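Local coordinates for regulator of G-protein signaling 16 (Mus musculus, PDB 3C7L) that accelerates GTP hydrolysis by G protein alpha subunits through its RGS domain, returning them to the inactive GDP-bound form and so damping receptor signalling, at residues A34-E42 with M119-S130. Numbering follows the deposited sequence.
Sequences AFHAFLKTE and MEKDSYPRFLKS
Phe-127 meets both Phe-35 and Phe-38, each in a different way. Its CA stands over the centre of the Phe-38 ring, 3.9 Å from the centroid, a CH-pi contact, while its ring turns an edge to that same ring in an offset edge-to-face pair. Phe-35 CA and CD1 lie over one face of the Phe-127 ring, CD1 3.6 Å from Phe-127 CG, the two ring planes oblique at 57°. With CG anti to the backbone N (chi1 -171°), Phe-35 reaches in as a knob among Met-119, Ser-123, Tyr-124 and Phe-127, Met-119 SD lying at its ring edge 3.9 Å from CE2. Beside this cluster, Arg-126 meets Glu-42 end-on in a two-bond salt bridge, carboxylate and guanidinium nearly coplanar: Arg-126 NH2 gives a nearly straight hydrogen bond to Glu-42 OE1 at 2.9 Å and Arg-126 NH1 bonds Glu-42 OE2 at 3.0 Å, both on syn lone pairs. Arg-126 NE and NH2 also grip Asp-122 side-on, but meet its oxygens from above the carboxylate plane, so four bonds fix the guanidinium's rotation. A leucine in place of Arg-126 would probably leave two neighbouring carboxylates without their shared counter-charge. Within the all-helical RGS domain, segments 34-40 and 119-128 cross at 112°; helices 22-25 and 131-134 also touch Phe-127.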
loop_
_atom_site.group_PDB
_atom_site.type_symbol
_atom_site.label_atom_id
_atom_site.label_comp_id
_atom_site.label_asym_id
_atom_site.label_seq_id
_atom_site.Cartn_x
_atom_site.Cartn_y
_atom_site.Cartn_z
ATOM N N ALA A 34 -7.722 -9.907 -7.347
ATOM C CA ALA A 34 -8.049 -9.372 -8.664
ATOM C C ALA A 34 -7.344 -8.040 -8.912
ATOM O O ALA A 34 -6.784 -7.809 -9.990
ATOM C CB ALA A 34 -9.558 -9.193 -8.792
ATOM N N PHE A 35 -7.371 -7.168 -7.908
ATOM C CA PHE A 35 -6.742 -5.862 -8.039
ATOM C C PHE A 35 -5.219 -5.990 -8.136
ATOM O O PHE A 35 -4.584 -5.244 -8.872
ATOM C CB PHE A 35 -7.137 -4.955 -6.861
ATOM C CG PHE A 35 -6.709 -3.517 -7.026
ATOM C CD1 PHE A 35 -6.921 -2.846 -8.228
ATOM C CD2 PHE A 35 -6.110 -2.828 -5.973
ATOM C CE1 PHE A 35 -6.542 -1.503 -8.381
ATOM C CE2 PHE A 35 -5.728 -1.487 -6.110
ATOM C CZ PHE A 35 -5.944 -0.823 -7.315
ATOM N N HIS A 36 -4.637 -6.937 -7.405
ATOM C CA HIS A 36 -3.190 -7.128 -7.444
ATOM C C HIS A 36 -2.759 -7.507 -8.859
ATOM O O HIS A 36 -1.789 -6.966 -9.388
ATOM C CB HIS A 36 -2.757 -8.212 -6.442
ATOM C CG HIS A 36 -1.270 -8.357 -6.310
ATOM N ND1 HIS A 36 -0.528 -9.202 -7.105
ATOM C CD2 HIS A 36 -0.382 -7.724 -5.508
ATOM C CE1 HIS A 36 0.753 -9.083 -6.802
ATOM N NE2 HIS A 36 0.869 -8.191 -5.835
ATOM N N ALA A 37 -3.498 -8.423 -9.477
ATOM C CA ALA A 37 -3.185 -8.861 -10.832
ATOM C C ALA A 37 -3.326 -7.709 -11.821
ATOM O O ALA A 37 -2.511 -7.569 -12.737
ATOM C CB ALA A 37 -4.091 -10.008 -11.228
ATOM N N PHE A 38 -4.354 -6.882 -11.635
ATOM C CA PHE A 38 -4.573 -5.740 -12.515
ATOM C C PHE A 38 -3.367 -4.804 -12.424
ATOM O O PHE A 38 -2.845 -4.345 -13.443
ATOM C CB PHE A 38 -5.848 -4.990 -12.108
ATOM C CG PHE A 38 -6.148 -3.788 -12.962
ATOM C CD1 PHE A 38 -6.696 -3.937 -14.233
ATOM C CD2 PHE A 38 -5.868 -2.503 -12.497
ATOM C CE1 PHE A 38 -6.964 -2.818 -15.034
ATOM C CE2 PHE A 38 -6.131 -1.380 -13.292
ATOM C CZ PHE A 38 -6.680 -1.540 -14.559
ATOM N N LEU A 39 -2.929 -4.528 -11.197
ATOM C CA LEU A 39 -1.784 -3.654 -10.960
ATOM C C LEU A 39 -0.473 -4.219 -11.507
ATOM O O LEU A 39 0.351 -3.488 -12.044
ATOM C CB LEU A 39 -1.634 -3.381 -9.458
ATOM C CG LEU A 39 -2.785 -2.605 -8.816
ATOM C CD1 LEU A 39 -2.498 -2.349 -7.343
ATOM C CD2 LEU A 39 -2.975 -1.292 -9.551
ATOM N N LYS A 40 -0.281 -5.522 -11.366
ATOM C CA LYS A 40 0.941 -6.168 -11.839
ATOM C C LYS A 40 1.141 -6.012 -13.345
ATOM O O LYS A 40 2.273 -5.863 -13.819
ATOM C CB LYS A 40 0.920 -7.655 -11.467
ATOM C CG LYS A 40 2.245 -8.365 -11.670
ATOM C CD LYS A 40 2.210 -9.773 -11.084
ATOM C CE LYS A 40 3.578 -10.444 -11.151
ATOM N NZ LYS A 40 3.586 -11.773 -10.469
ATOM N N THR A 41 0.052 -6.036 -14.106
ATOM C CA THR A 41 0.179 -5.901 -15.550
ATOM C C THR A 41 0.653 -4.505 -15.955
ATOM O O THR A 41 1.113 -4.308 -17.082
ATOM C CB THR A 41 -1.141 -6.228 -16.277
ATOM O OG1 THR A 41 -2.113 -5.220 -15.982
ATOM C CG2 THR A 41 -1.667 -7.589 -15.828
ATOM N N GLU A 42 0.532 -3.529 -15.057
ATOM C CA GLU A 42 1.014 -2.187 -15.368
ATOM C C GLU A 42 2.110 -1.746 -14.410
ATOM O O GLU A 42 2.338 -0.552 -14.195
ATOM C CB GLU A 42 -0.124 -1.161 -15.404
ATOM C CG GLU A 42 -1.083 -1.173 -14.245
ATOM C CD GLU A 42 -2.164 -0.123 -14.419
ATOM O OE1 GLU A 42 -2.240 0.802 -13.589
ATOM O OE2 GLU A 42 -2.937 -0.217 -15.393
ATOM N N MET A 119 -3.391 4.853 -5.912
ATOM C CA MET A 119 -4.318 3.813 -6.355
ATOM C C MET A 119 -5.763 4.314 -6.440
ATOM O O MET A 119 -6.398 4.255 -7.494
ATOM C CB MET A 119 -4.273 2.605 -5.400
ATOM C CG MET A 119 -2.941 1.863 -5.351
ATOM S SD MET A 119 -2.954 0.417 -4.237
ATOM C CE MET A 119 -2.611 1.184 -2.674
ATOM N N GLU A 120 -6.268 4.808 -5.315
ATOM C CA GLU A 120 -7.643 5.281 -5.204
ATOM C C GLU A 120 -8.086 6.290 -6.256
ATOM O O GLU A 120 -9.237 6.271 -6.684
ATOM C CB GLU A 120 -7.873 5.853 -3.798
ATOM C CG GLU A 120 -9.328 6.037 -3.406
ATOM C CD GLU A 120 -9.499 6.258 -1.909
ATOM O OE1 GLU A 120 -8.649 6.950 -1.312
ATOM O OE2 GLU A 120 -10.486 5.752 -1.329
ATOM N N LYS A 121 -7.184 7.159 -6.695
ATOM C CA LYS A 121 -7.564 8.161 -7.680
ATOM C C LYS A 121 -7.162 7.853 -9.118
ATOM O O LYS A 121 -7.325 8.699 -9.996
ATOM C CB LYS A 121 -7.005 9.529 -7.276
ATOM C CG LYS A 121 -7.578 10.081 -5.981
ATOM C CD LYS A 121 -9.101 10.198 -6.044
ATOM C CE LYS A 121 -9.658 10.815 -4.771
ATOM N NZ LYS A 121 -11.147 10.914 -4.807
ATOM N N ASP A 122 -6.645 6.654 -9.369
ATOM C CA ASP A 122 -6.235 6.298 -10.725
ATOM C C ASP A 122 -6.468 4.838 -11.119
ATOM O O ASP A 122 -7.385 4.531 -11.891
ATOM C CB ASP A 122 -4.761 6.641 -10.929
ATOM C CG ASP A 122 -4.233 6.150 -12.258
ATOM O OD1 ASP A 122 -4.944 6.308 -13.270
ATOM O OD2 ASP A 122 -3.105 5.612 -12.294
ATOM N N SER A 123 -5.645 3.936 -10.589
ATOM C CA SER A 123 -5.760 2.522 -10.932
ATOM C C SER A 123 -6.999 1.838 -10.374
ATOM O O SER A 123 -7.505 0.890 -10.976
ATOM C CB SER A 123 -4.498 1.766 -10.497
ATOM O OG SER A 123 -4.195 1.970 -9.124
ATOM N N TYR A 124 -7.494 2.309 -9.231
ATOM C CA TYR A 124 -8.682 1.712 -8.618
ATOM C C TYR A 124 -9.900 1.923 -9.519
ATOM O O TYR A 124 -10.598 0.967 -9.855
ATOM C CB TYR A 124 -8.894 2.306 -7.217
ATOM C CG TYR A 124 -10.259 2.099 -6.584
ATOM C CD1 TYR A 124 -10.827 0.823 -6.460
ATOM C CD2 TYR A 124 -10.955 3.184 -6.047
ATOM C CE1 TYR A 124 -12.059 0.641 -5.810
ATOM C CE2 TYR A 124 -12.176 3.014 -5.401
ATOM C CZ TYR A 124 -12.720 1.745 -5.282
ATOM O OH TYR A 124 -13.914 1.603 -4.621
ATOM N N PRO A 125 -10.173 3.174 -9.924
ATOM C CA PRO A 125 -11.325 3.404 -10.798
ATOM C C PRO A 125 -11.190 2.682 -12.138
ATOM O O PRO A 125 -12.184 2.240 -12.702
ATOM C CB PRO A 125 -11.338 4.920 -10.957
ATOM C CG PRO A 125 -10.838 5.385 -9.635
ATOM C CD PRO A 125 -9.666 4.454 -9.396
ATOM N N ARG A 126 -9.971 2.563 -12.657
ATOM C CA ARG A 126 -9.795 1.871 -13.929
ATOM C C ARG A 126 -10.011 0.369 -13.752
ATOM O O ARG A 126 -10.480 -0.316 -14.665
ATOM C CB ARG A 126 -8.410 2.166 -14.536
ATOM C CG ARG A 126 -8.311 3.586 -15.094
ATOM C CD ARG A 126 -7.020 3.875 -15.849
ATOM N NE ARG A 126 -5.841 3.920 -14.987
ATOM C CZ ARG A 126 -5.009 2.902 -14.797
ATOM N NH1 ARG A 126 -5.221 1.742 -15.407
ATOM N NH2 ARG A 126 -3.951 3.052 -14.012
ATOM N N PHE A 127 -9.683 -0.137 -12.568
ATOM C CA PHE A 127 -9.872 -1.555 -12.265
ATOM C C PHE A 127 -11.359 -1.870 -12.299
ATOM O O PHE A 127 -11.774 -2.920 -12.805
ATOM C CB PHE A 127 -9.338 -1.895 -10.863
ATOM C CG PHE A 127 -9.831 -3.225 -10.327
ATOM C CD1 PHE A 127 -9.458 -4.421 -10.937
ATOM C CD2 PHE A 127 -10.679 -3.274 -9.220
ATOM C CE1 PHE A 127 -9.921 -5.648 -10.456
ATOM C CE2 PHE A 127 -11.148 -4.500 -8.731
ATOM C CZ PHE A 127 -10.768 -5.687 -9.351
ATOM N N LEU A 128 -12.156 -0.965 -11.740
ATOM C CA LEU A 128 -13.601 -1.156 -11.690
ATOM C C LEU A 128 -14.238 -1.133 -13.070
ATOM O O LEU A 128 -15.310 -1.699 -13.271
ATOM C CB LEU A 128 -14.244 -0.086 -10.806
ATOM C CG LEU A 128 -13.806 -0.101 -9.338
ATOM C CD1 LEU A 128 -14.505 1.040 -8.595
ATOM C CD2 LEU A 128 -14.145 -1.449 -8.702
ATOM N N LYS A 129 -13.576 -0.485 -14.020
ATOM C CA LYS A 129 -14.098 -0.397 -15.378
ATOM C C LYS A 129 -13.425 -1.392 -16.318
ATOM O O LYS A 129 -13.501 -1.251 -17.538
ATOM C CB LYS A 129 -13.925 1.032 -15.906
ATOM C CG LYS A 129 -14.729 2.051 -15.121
ATOM C CD LYS A 129 -14.323 3.477 -15.444
ATOM C CE LYS A 129 -15.030 4.452 -14.514
ATOM N NZ LYS A 129 -14.463 5.827 -14.603
ATOM N N SER A 130 -12.777 -2.403 -15.747
ATOM C CA SER A 130 -12.090 -3.416 -16.542
ATOM C C SER A 130 -12.825 -4.749 -16.444
ATOM O O SER A 130 -13.677 -4.935 -15.575
ATOM C CB SER A 130 -10.669 -3.610 -16.028
ATOM O OG SER A 130 -10.692 -4.307 -14.798
#